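Local atomic coordinates of zinc-binding protein TroA (Treponema pallidum, PDB entry 1K0F), a protein that binds zinc with high affinity and specificity in the periplasm and delivers it to the membrane permease of the TroABC ABC transporter for import. Residues 52-57 and 76-81; 164-169 and 243-248; 214-219 and 239-244. All coordinates share one frame; numbering follows the deposited sequence.

Contact 1 (52-57 and 76-81); sequences ADLILY and SRLVVA
Tyr-57 lays its ring across the end of the neighbouring strand, where Ala-81 CB sits 3.6 Å from the ring centroid and 20° off the normal, a CH-pi contact over one face. The ring gets there because CG lies between the backbone N and the carbonyl carbon (chi1 68°), which swings it across to the other strand; CE1 then reaches Val-79 CG1 at 3.4 Å. Strands 54-57 and 78-81 run parallel, their short axes only 12° apart. The backbone bonding is the standard parallel pattern: Ile-55 N gives to Leu-78 O at 2.7 Å, Ile-55 O takes Val-80 N, and Tyr-57 N gives to Val-80 O, so Ile-55 straddles Val-79.

The face carrying Ile-55, Tyr-57, Val-79 and Ala-81 is the tight one. Ile-55 and Val-79 lie side by side, and the Ile-55 tip CD1 also crosses the aliphatic part of Arg-77, 3.4 Å from its CD. That bent arginine carries its guanidinium to Ala-52, the residue following helix 43-51, with NH2 in a weak hydrogen bond to Gly-50 O. On the other face the approaches are longer: Leu-56 CD2 and Val-80 CB are 3.9 Å apart, and Leu-54 CD1 meets Leu-78 CB at 3.8 Å. Here the outer strand gives the open margin, Leu-78 and Val-80 being partly exposed while Leu-54 and Leu-56 are buried.

Strand 78-81 is an outermost strand of a four-stranded parallel sheet, and the pair belongs to a beta-alpha-beta unit. Its connecting helix 67-73 covers the Ile-55 face through Phe-70 and Leu-73. Helix 107-124 packs on the opposite face, touching Leu-54 and Val-80, while strand 4-7 continues the sheet beyond 54-57.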
loop_
_atom_site.group_PDB
_atom_site.type_symbol
_atom_site.label_atom_id
_atom_site.label_comp_id
_atom_site.label_asym_id
_atom_site.label_seq_id
_atom_site.Cartn_x
_atom_site.Cartn_y
_atom_site.Cartn_z
ATOM N N ALA A 52 -16.581 -15.976 -5.829
ATOM C CA ALA A 52 -15.339 -16.246 -5.117
ATOM C C ALA A 52 -15.558 -17.223 -3.977
ATOM O O ALA A 52 -16.615 -17.254 -3.358
ATOM C CB ALA A 52 -14.750 -14.953 -4.582
ATOM N N ASP A 53 -14.552 -18.046 -3.727
ATOM C CA ASP A 53 -14.604 -19.000 -2.637
ATOM C C ASP A 53 -13.861 -18.349 -1.482
ATOM O O ASP A 53 -14.058 -18.694 -0.319
ATOM C CB ASP A 53 -13.902 -20.293 -3.032
ATOM C CG ASP A 53 -14.463 -20.883 -4.285
ATOM O OD1 ASP A 53 -15.712 -20.989 -4.367
ATOM O OD2 ASP A 53 -13.668 -21.235 -5.176
ATOM N N LEU A 54 -13.006 -17.393 -1.827
ATOM C CA LEU A 54 -12.217 -16.678 -0.838
ATOM C C LEU A 54 -12.071 -15.221 -1.226
ATOM O O LEU A 54 -11.528 -14.911 -2.280
ATOM C CB LEU A 54 -10.831 -17.312 -0.728
ATOM C CG LEU A 54 -9.781 -16.510 0.030
ATOM C CD1 LEU A 54 -10.192 -16.434 1.488
ATOM C CD2 LEU A 54 -8.417 -17.158 -0.110
ATOM N N ILE A 55 -12.566 -14.328 -0.381
ATOM C CA ILE A 55 -12.443 -12.903 -0.647
ATOM C C ILE A 55 -11.427 -12.327 0.331
ATOM O O ILE A 55 -11.516 -12.548 1.543
ATOM C CB ILE A 55 -13.775 -12.155 -0.478
ATOM C CG1 ILE A 55 -14.703 -12.465 -1.655
ATOM C CG2 ILE A 55 -13.517 -10.654 -0.427
ATOM C CD1 ILE A 55 -16.102 -11.916 -1.477
ATOM N N LEU A 56 -10.458 -11.593 -0.215
ATOM C CA LEU A 56 -9.392 -11.001 0.581
ATOM C C LEU A 56 -9.309 -9.491 0.428
ATOM O O LEU A 56 -9.309 -8.956 -0.681
ATOM C CB LEU A 56 -8.045 -11.625 0.205
ATOM C CG LEU A 56 -7.795 -13.063 0.672
ATOM C CD1 LEU A 56 -6.403 -13.505 0.245
ATOM C CD2 LEU A 56 -7.953 -13.153 2.178
ATOM N N TYR A 57 -9.233 -8.814 1.564
ATOM C CA TYR A 57 -9.122 -7.373 1.582
ATOM C C TYR A 57 -8.356 -6.926 2.824
ATOM O O TYR A 57 -8.222 -7.671 3.799
ATOM C CB TYR A 57 -10.511 -6.728 1.519
ATOM C CG TYR A 57 -11.399 -6.928 2.734
ATOM C CD1 TYR A 57 -11.930 -8.182 3.045
ATOM C CD2 TYR A 57 -11.775 -5.835 3.527
ATOM C CE1 TYR A 57 -12.805 -8.340 4.100
ATOM C CE2 TYR A 57 -12.655 -5.988 4.589
ATOM C CZ TYR A 57 -13.166 -7.239 4.871
ATOM O OH TYR A 57 -14.022 -7.382 5.942
ATOM N N SER A 76 -21.533 -16.038 3.506
ATOM C CA SER A 76 -21.902 -16.925 2.414
ATOM C C SER A 76 -20.626 -17.552 1.879
ATOM O O SER A 76 -20.650 -18.621 1.274
ATOM C CB SER A 76 -22.595 -16.126 1.308
ATOM O OG SER A 76 -23.403 -15.096 1.854
ATOM N N ARG A 77 -19.512 -16.872 2.118
ATOM C CA ARG A 77 -18.216 -17.345 1.656
ATOM C C ARG A 77 -17.133 -16.878 2.598
ATOM O O ARG A 77 -17.404 -16.221 3.598
ATOM C CB ARG A 77 -17.914 -16.792 0.267
ATOM C CG ARG A 77 -17.668 -15.290 0.256
ATOM C CD ARG A 77 -18.137 -14.659 -1.047
ATOM N NE ARG A 77 -19.416 -15.210 -1.492
ATOM C CZ ARG A 77 -19.632 -15.698 -2.708
ATOM N NH1 ARG A 77 -18.657 -15.705 -3.605
ATOM N NH2 ARG A 77 -20.824 -16.184 -3.027
ATOM N N LEU A 78 -15.898 -17.210 2.264
ATOM C CA LEU A 78 -14.777 -16.801 3.083
ATOM C C LEU A 78 -14.463 -15.336 2.780
ATOM O O LEU A 78 -14.167 -14.988 1.641
ATOM C CB LEU A 78 -13.559 -17.671 2.773
ATOM C CG LEU A 78 -13.443 -18.988 3.542
ATOM C CD1 LEU A 78 -12.202 -19.754 3.083
ATOM C CD2 LEU A 78 -13.367 -18.699 5.032
ATOM N N VAL A 79 -14.554 -14.482 3.799
ATOM C CA VAL A 79 -14.263 -13.057 3.647
ATOM C C VAL A 79 -13.320 -12.665 4.763
ATOM O O VAL A 79 -13.663 -12.745 5.939
ATOM C CB VAL A 79 -15.528 -12.201 3.743
ATOM C CG1 VAL A 79 -15.148 -10.731 3.799
ATOM C CG2 VAL A 79 -16.423 -12.472 2.547
ATOM N N VAL A 80 -12.128 -12.229 4.385
ATOM C CA VAL A 80 -11.122 -11.869 5.363
ATOM C C VAL A 80 -10.388 -10.555 5.103
ATOM O O VAL A 80 -9.864 -10.325 4.018
ATOM C CB VAL A 80 -10.081 -13.013 5.483
ATOM C CG1 VAL A 80 -8.816 -12.516 6.174
ATOM C CG2 VAL A 80 -10.690 -14.184 6.246
ATOM N N ALA A 81 -10.382 -9.696 6.117
ATOM C CA ALA A 81 -9.675 -8.427 6.061
ATOM C C ALA A 81 -8.354 -8.813 6.704
ATOM O O ALA A 81 -8.194 -8.739 7.920
ATOM C CB ALA A 81 -10.389 -7.376 6.892
#

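Contact 2 (164-169 and 243-248); sequences LVTAHD and GELFSD
Facing each other with CA atoms 8.1 Å apart at Thr-166 and Leu-245, and again at His-168 and Ser-247, segments 164-169 and 243-248 run 40° apart and meet through side chains rather than as paired strands. At the strand end the link is apolar: one methyl, Leu-245 CD1, touches Thr-166 CG2 at 3.6 Å and Leu-164 CD1 at 4.0 Å. The Thr-166 side chain crosses that of Leu-245 at about a right angle, and Leu-164 slides past Leu-245 in the opposite direction. Beyond the corner at Ala-167 the contact turns polar. His-168 presents its ring edge, with Ser-247 CB 3.2 Å from CE1 and Asp-248 OD1 3.3 Å from NE2. The latter is a weak hydrogen bond, bent to 130°, and the carboxylate plane stands almost perpendicular to the ring. On the far nitrogen, ND1 is hydrogen-bonded to Glu-217 OE2, and this second-shell carboxylate probably sets the rotation of the ring. Glu-217 OE2 is also hydrogen-bonded to Ser-247 OG, which is in turn hydrogen-bonded to Ser-219 OG.

His-168 and Asp-248 are zinc ligands together with His-37 and His-102, whose rings meet that of His-168. In this zinc-free, closed model two of the ligands come into weak direct contact with no metal between them; any proton on NE2 that the bond implies would probably have to leave if that nitrogen binds zinc.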
loop_
_atom_site.group_PDB
_atom_site.type_symbol
_atom_site.label_atom_id
_atom_site.label_comp_id
_atom_site.label_asym_id
_atom_site.label_seq_id
_atom_site.Cartn_x
_atom_site.Cartn_y
_atom_site.Cartn_z
ATOM N N LEU A 164 10.104 12.928 3.728
ATOM C CA LEU A 164 9.390 12.636 2.488
ATOM C C LEU A 164 7.988 13.231 2.418
ATOM O O LEU A 164 7.165 13.045 3.313
ATOM C CB LEU A 164 9.319 11.120 2.259
ATOM C CG LEU A 164 8.231 10.561 1.333
ATOM C CD1 LEU A 164 8.690 10.577 -0.123
ATOM C CD2 LEU A 164 7.913 9.140 1.771
ATOM N N VAL A 165 7.730 13.957 1.341
ATOM C CA VAL A 165 6.427 14.557 1.128
ATOM C C VAL A 165 5.889 13.881 -0.126
ATOM O O VAL A 165 6.551 13.852 -1.164
ATOM C CB VAL A 165 6.532 16.087 0.923
ATOM C CG1 VAL A 165 5.166 16.658 0.583
ATOM C CG2 VAL A 165 7.072 16.747 2.185
ATOM N N THR A 166 4.690 13.323 -0.021
ATOM C CA THR A 166 4.084 12.616 -1.137
ATOM C C THR A 166 2.643 13.027 -1.405
ATOM O O THR A 166 2.078 13.852 -0.689
ATOM C CB THR A 166 4.103 11.114 -0.868
ATOM O OG1 THR A 166 3.784 10.889 0.509
ATOM C CG2 THR A 166 5.481 10.533 -1.170
ATOM N N ALA A 167 2.058 12.428 -2.440
ATOM C CA ALA A 167 0.676 12.689 -2.847
ATOM C C ALA A 167 -0.331 12.676 -1.682
ATOM O O ALA A 167 -1.087 13.636 -1.510
ATOM C CB ALA A 167 0.260 11.677 -3.910
ATOM N N HIS A 168 -0.356 11.588 -0.905
ATOM C CA HIS A 168 -1.258 11.478 0.246
ATOM C C HIS A 168 -0.630 10.753 1.449
ATOM O O HIS A 168 0.365 10.052 1.298
ATOM C CB HIS A 168 -2.609 10.839 -0.176
ATOM C CG HIS A 168 -2.618 9.340 -0.215
ATOM N ND1 HIS A 168 -1.775 8.608 -1.021
ATOM C CD2 HIS A 168 -3.427 8.440 0.394
ATOM C CE1 HIS A 168 -2.063 7.321 -0.908
ATOM N NE2 HIS A 168 -3.062 7.194 -0.058
ATOM N N ASP A 169 -1.206 10.949 2.638
ATOM C CA ASP A 169 -0.721 10.362 3.899
ATOM C C ASP A 169 -0.776 8.844 3.916
ATOM O O ASP A 169 -1.538 8.250 4.683
ATOM C CB ASP A 169 -1.551 10.902 5.075
ATOM C CG ASP A 169 -0.690 11.437 6.216
ATOM O OD1 ASP A 169 0.559 11.391 6.095
ATOM O OD2 ASP A 169 -1.273 11.900 7.229
ATOM N N GLY A 243 10.122 11.044 -8.359
ATOM C CA GLY A 243 9.722 9.753 -8.856
ATOM C C GLY A 243 8.281 9.532 -8.498
ATOM O O GLY A 243 7.736 10.214 -7.637
ATOM N N GLU A 244 7.653 8.586 -9.174
ATOM C CA GLU A 244 6.269 8.271 -8.893
ATOM C C GLU A 244 6.299 7.144 -7.910
ATOM O O GLU A 244 6.980 6.159 -8.129
ATOM C CB GLU A 244 5.555 7.820 -10.152
ATOM C CG GLU A 244 4.088 8.128 -10.126
ATOM C CD GLU A 244 3.340 7.378 -11.184
ATOM O OE1 GLU A 244 3.995 6.637 -11.942
ATOM O OE2 GLU A 244 2.104 7.519 -11.264
ATOM N N LEU A 245 5.561 7.268 -6.823
ATOM C CA LEU A 245 5.582 6.204 -5.854
ATOM C C LEU A 245 4.311 5.370 -5.876
ATOM O O LEU A 245 3.268 5.798 -6.393
ATOM C CB LEU A 245 5.825 6.785 -4.464
ATOM C CG LEU A 245 7.101 7.627 -4.351
ATOM C CD1 LEU A 245 7.351 7.975 -2.891
ATOM C CD2 LEU A 245 8.280 6.865 -4.923
ATOM N N PHE A 246 4.418 4.161 -5.337
ATOM C CA PHE A 246 3.281 3.261 -5.262
ATOM C C PHE A 246 2.706 3.452 -3.884
ATOM O O PHE A 246 3.365 3.147 -2.898
ATOM C CB PHE A 246 3.730 1.815 -5.430
ATOM C CG PHE A 246 4.166 1.484 -6.815
ATOM C CD1 PHE A 246 3.247 1.480 -7.854
ATOM C CD2 PHE A 246 5.498 1.253 -7.093
ATOM C CE1 PHE A 246 3.650 1.259 -9.150
ATOM C CE2 PHE A 246 5.914 1.032 -8.381
ATOM C CZ PHE A 246 4.994 1.036 -9.418
ATOM N N SER A 247 1.492 3.976 -3.808
ATOM C CA SER A 247 0.879 4.187 -2.513
ATOM C C SER A 247 -0.003 3.002 -2.165
ATOM O O SER A 247 0.409 2.108 -1.421
ATOM C CB SER A 247 0.053 5.468 -2.511
ATOM O OG SER A 247 -0.320 5.845 -3.820
ATOM N N ASP A 248 -1.216 2.985 -2.702
ATOM C CA ASP A 248 -2.130 1.892 -2.419
ATOM C C ASP A 248 -2.119 0.849 -3.524
ATOM O O ASP A 248 -2.592 -0.268 -3.326
ATOM C CB ASP A 248 -3.563 2.413 -2.248
ATOM C CG ASP A 248 -3.628 3.739 -1.501
ATOM O OD1 ASP A 248 -2.909 3.899 -0.492
ATOM O OD2 ASP A 248 -4.411 4.621 -1.927
#

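Contact 3 (214-219 and 239-244)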
loop_
_atom_site.group_PDB
_atom_site.type_symbol
_atom_site.label_atom_id
_atom_site.label_comp_id
_atom_site.label_asym_id
_atom_site.label_seq_id
_atom_site.Cartn_x
_atom_site.Cartn_y
_atom_site.Cartn_z
ATOM N N ILE A 214 9.987 15.778 -4.094
ATOM C CA ILE A 214 8.697 15.392 -3.547
ATOM C C ILE A 214 8.282 14.282 -4.515
ATOM O O ILE A 214 8.860 14.178 -5.593
ATOM C CB ILE A 214 7.678 16.574 -3.589
ATOM C CG1 ILE A 214 7.681 17.247 -4.963
ATOM C CG2 ILE A 214 8.032 17.600 -2.516
ATOM C CD1 ILE A 214 6.467 18.107 -5.217
ATOM N N PHE A 215 7.300 13.460 -4.157
ATOM C CA PHE A 215 6.911 12.367 -5.044
ATOM C C PHE A 215 5.460 12.271 -5.474
ATOM O O PHE A 215 4.543 12.651 -4.755
ATOM C CB PHE A 215 7.316 11.036 -4.420
ATOM C CG PHE A 215 8.780 10.933 -4.140
ATOM C CD1 PHE A 215 9.370 11.734 -3.167
ATOM C CD2 PHE A 215 9.583 10.079 -4.881
ATOM C CE1 PHE A 215 10.742 11.691 -2.941
ATOM C CE2 PHE A 215 10.965 10.027 -4.664
ATOM C CZ PHE A 215 11.545 10.835 -3.692
ATOM N N ILE A 216 5.262 11.748 -6.673
ATOM C CA ILE A 216 3.925 11.545 -7.204
ATOM C C ILE A 216 3.521 10.162 -6.723
ATOM O O ILE A 216 4.269 9.493 -6.011
ATOM C CB ILE A 216 3.895 11.557 -8.765
ATOM C CG1 ILE A 216 5.292 11.306 -9.322
ATOM C CG2 ILE A 216 3.378 12.906 -9.281
ATOM C CD1 ILE A 216 5.311 11.077 -10.793
ATOM N N GLU A 217 2.338 9.724 -7.111
ATOM C CA GLU A 217 1.881 8.417 -6.714
ATOM C C GLU A 217 1.024 7.845 -7.801
ATOM O O GLU A 217 0.328 8.569 -8.498
ATOM C CB GLU A 217 1.098 8.504 -5.427
ATOM C CG GLU A 217 1.976 8.649 -4.214
ATOM C CD GLU A 217 1.172 8.667 -2.949
ATOM O OE1 GLU A 217 1.689 9.123 -1.910
ATOM O OE2 GLU A 217 0.009 8.224 -2.999
ATOM N N SER A 218 1.085 6.530 -7.936
ATOM C CA SER A 218 0.337 5.825 -8.954
ATOM C C SER A 218 -1.179 5.866 -8.784
ATOM O O SER A 218 -1.907 5.757 -9.770
ATOM C CB SER A 218 0.795 4.369 -8.991
ATOM O OG SER A 218 1.426 4.033 -7.774
ATOM N N SER A 219 -1.662 6.035 -7.555
ATOM C CA SER A 219 -3.105 6.024 -7.319
ATOM C C SER A 219 -3.793 7.360 -7.116
ATOM O O SER A 219 -4.994 7.409 -6.881
ATOM C CB SER A 219 -3.404 5.139 -6.121
ATOM O OG SER A 219 -2.365 5.236 -5.167
ATOM N N VAL A 239 11.567 21.921 -6.519
ATOM C CA VAL A 239 11.560 20.559 -6.049
ATOM C C VAL A 239 11.286 19.639 -7.224
ATOM O O VAL A 239 10.466 19.925 -8.100
ATOM C CB VAL A 239 10.502 20.344 -4.951
ATOM C CG1 VAL A 239 9.108 20.558 -5.510
ATOM C CG2 VAL A 239 10.649 18.952 -4.369
ATOM N N GLN A 240 12.013 18.537 -7.242
ATOM C CA GLN A 240 11.881 17.558 -8.286
ATOM C C GLN A 240 10.831 16.556 -7.867
ATOM O O GLN A 240 10.736 16.220 -6.697
ATOM C CB GLN A 240 13.202 16.821 -8.458
ATOM C CG GLN A 240 14.065 17.280 -9.607
ATOM C CD GLN A 240 15.159 16.281 -9.904
ATOM O OE1 GLN A 240 15.887 15.863 -9.004
ATOM N NE2 GLN A 240 15.279 15.880 -11.165
ATOM N N ILE A 241 10.019 16.099 -8.807
ATOM C CA ILE A 241 9.059 15.059 -8.488
ATOM C C ILE A 241 10.054 13.899 -8.527
ATOM O O ILE A 241 10.312 13.328 -9.582
ATOM C CB ILE A 241 7.981 14.929 -9.599
ATOM C CG1 ILE A 241 6.714 15.678 -9.187
ATOM C CG2 ILE A 241 7.614 13.484 -9.825
ATOM C CD1 ILE A 241 6.895 17.162 -9.045
ATOM N N GLY A 242 10.663 13.613 -7.381
ATOM C CA GLY A 242 11.668 12.566 -7.288
ATOM C C GLY A 242 11.299 11.178 -7.771
ATOM O O GLY A 242 12.068 10.228 -7.600
ATOM N N GLY A 243 10.122 11.044 -8.359
ATOM C CA GLY A 243 9.722 9.753 -8.856
ATOM C C GLY A 243 8.281 9.532 -8.498
ATOM O O GLY A 243 7.736 10.214 -7.637
ATOM N N GLU A 244 7.653 8.586 -9.174
ATOM C CA GLU A 244 6.269 8.271 -8.893
ATOM C C GLU A 244 6.299 7.144 -7.910
ATOM O O GLU A 244 6.980 6.159 -8.129
ATOM C CB GLU A 244 5.555 7.820 -10.152
ATOM C CG GLU A 244 4.088 8.128 -10.126
ATOM C CD GLU A 244 3.340 7.378 -11.184
ATOM O OE1 GLU A 244 3.995 6.637 -11.942
ATOM O OE2 GLU A 244 2.104 7.519 -11.264
#
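A beta bulge breaks the pairing here: Ile-214 is matched with Ile-241, but Ile-216 with Glu-244, so the stretch through Gly-242 and Gly-243 holds one residue more than the strand beside it. Ile-241 sits at the centre of an inverse gamma turn, and Gly-243 has a positive phi. Hydrogen bonds survive on both sides of the irregularity. Ile-214 N gives to Gln-240 O at 2.7 Å and Gly-242 N gives to Ile-214 O; past the extra residue, Ile-216 N reaches Gly-243 O at 3.1 Å.

Phe-215 fits against the bulge. With no side chain in the way, Gly-242 CA lies over one face of the ring, 4.1 Å from its centroid and 24° off the normal, displaced toward the rim. Leu-164 and Thr-166 of strand 163-166 and Thr-270 and Ile-271 of helix 260-273 also pack against this phenylalanine.

The two strands are the ends of a beta-alpha-beta unit, linked by helix 225-233 and running parallel with a 41° angle between their short axes. That helix packs on the face bearing Ile-214 and Ile-241, with Arg-229 touching both. Strand 213-217 ends at Glu-217, whose OE2 is hydrogen-bonded to ND1 of the zinc ligand His-168.

Just before strand 240-245, Val-239 meets Ile-214 at about a right angle, its CG2 3.5 Å from Ile-214 CG1. Ile-241 serves two neighbours, CD1 meeting Ile-214 CD1 at 4.0 Å while CG2 packs on Ile-216 CG1. Glu-244 has CG anti to the backbone N (chi1 -151°) and an extended chain; CG lies 3.3 Å from Ile-216 CD1 as the two side chains pass at a slant. Its carboxylate continues to Ser-218, where OE2 comes 3.4 Å from CA, and makes a weak hydrogen bond to His-222 NE2.

How the contacts relate
From the N terminus, contact 1 comes first and closes a short loop of 18 residues around helix 67-73, within the four-stranded sheet. It is complete before contact 2 opens at 164-169. That contact spans 73 residues; contact 3 opens within the span at 214-219 and ends on the same stretch, overlapping it at Gly-243 and Glu-244. Strand 213-217 lies between 163-166 and 240-245, so contact 3 joins neighbours, whereas contact 2 reaches across to the strand beyond and leads on to the zinc ligands. Their centres are 6 Å apart, while that of contact 1 lies on the opposite side of the chain's centre, 29 Å from contact 2 and 34 Å from contact 3.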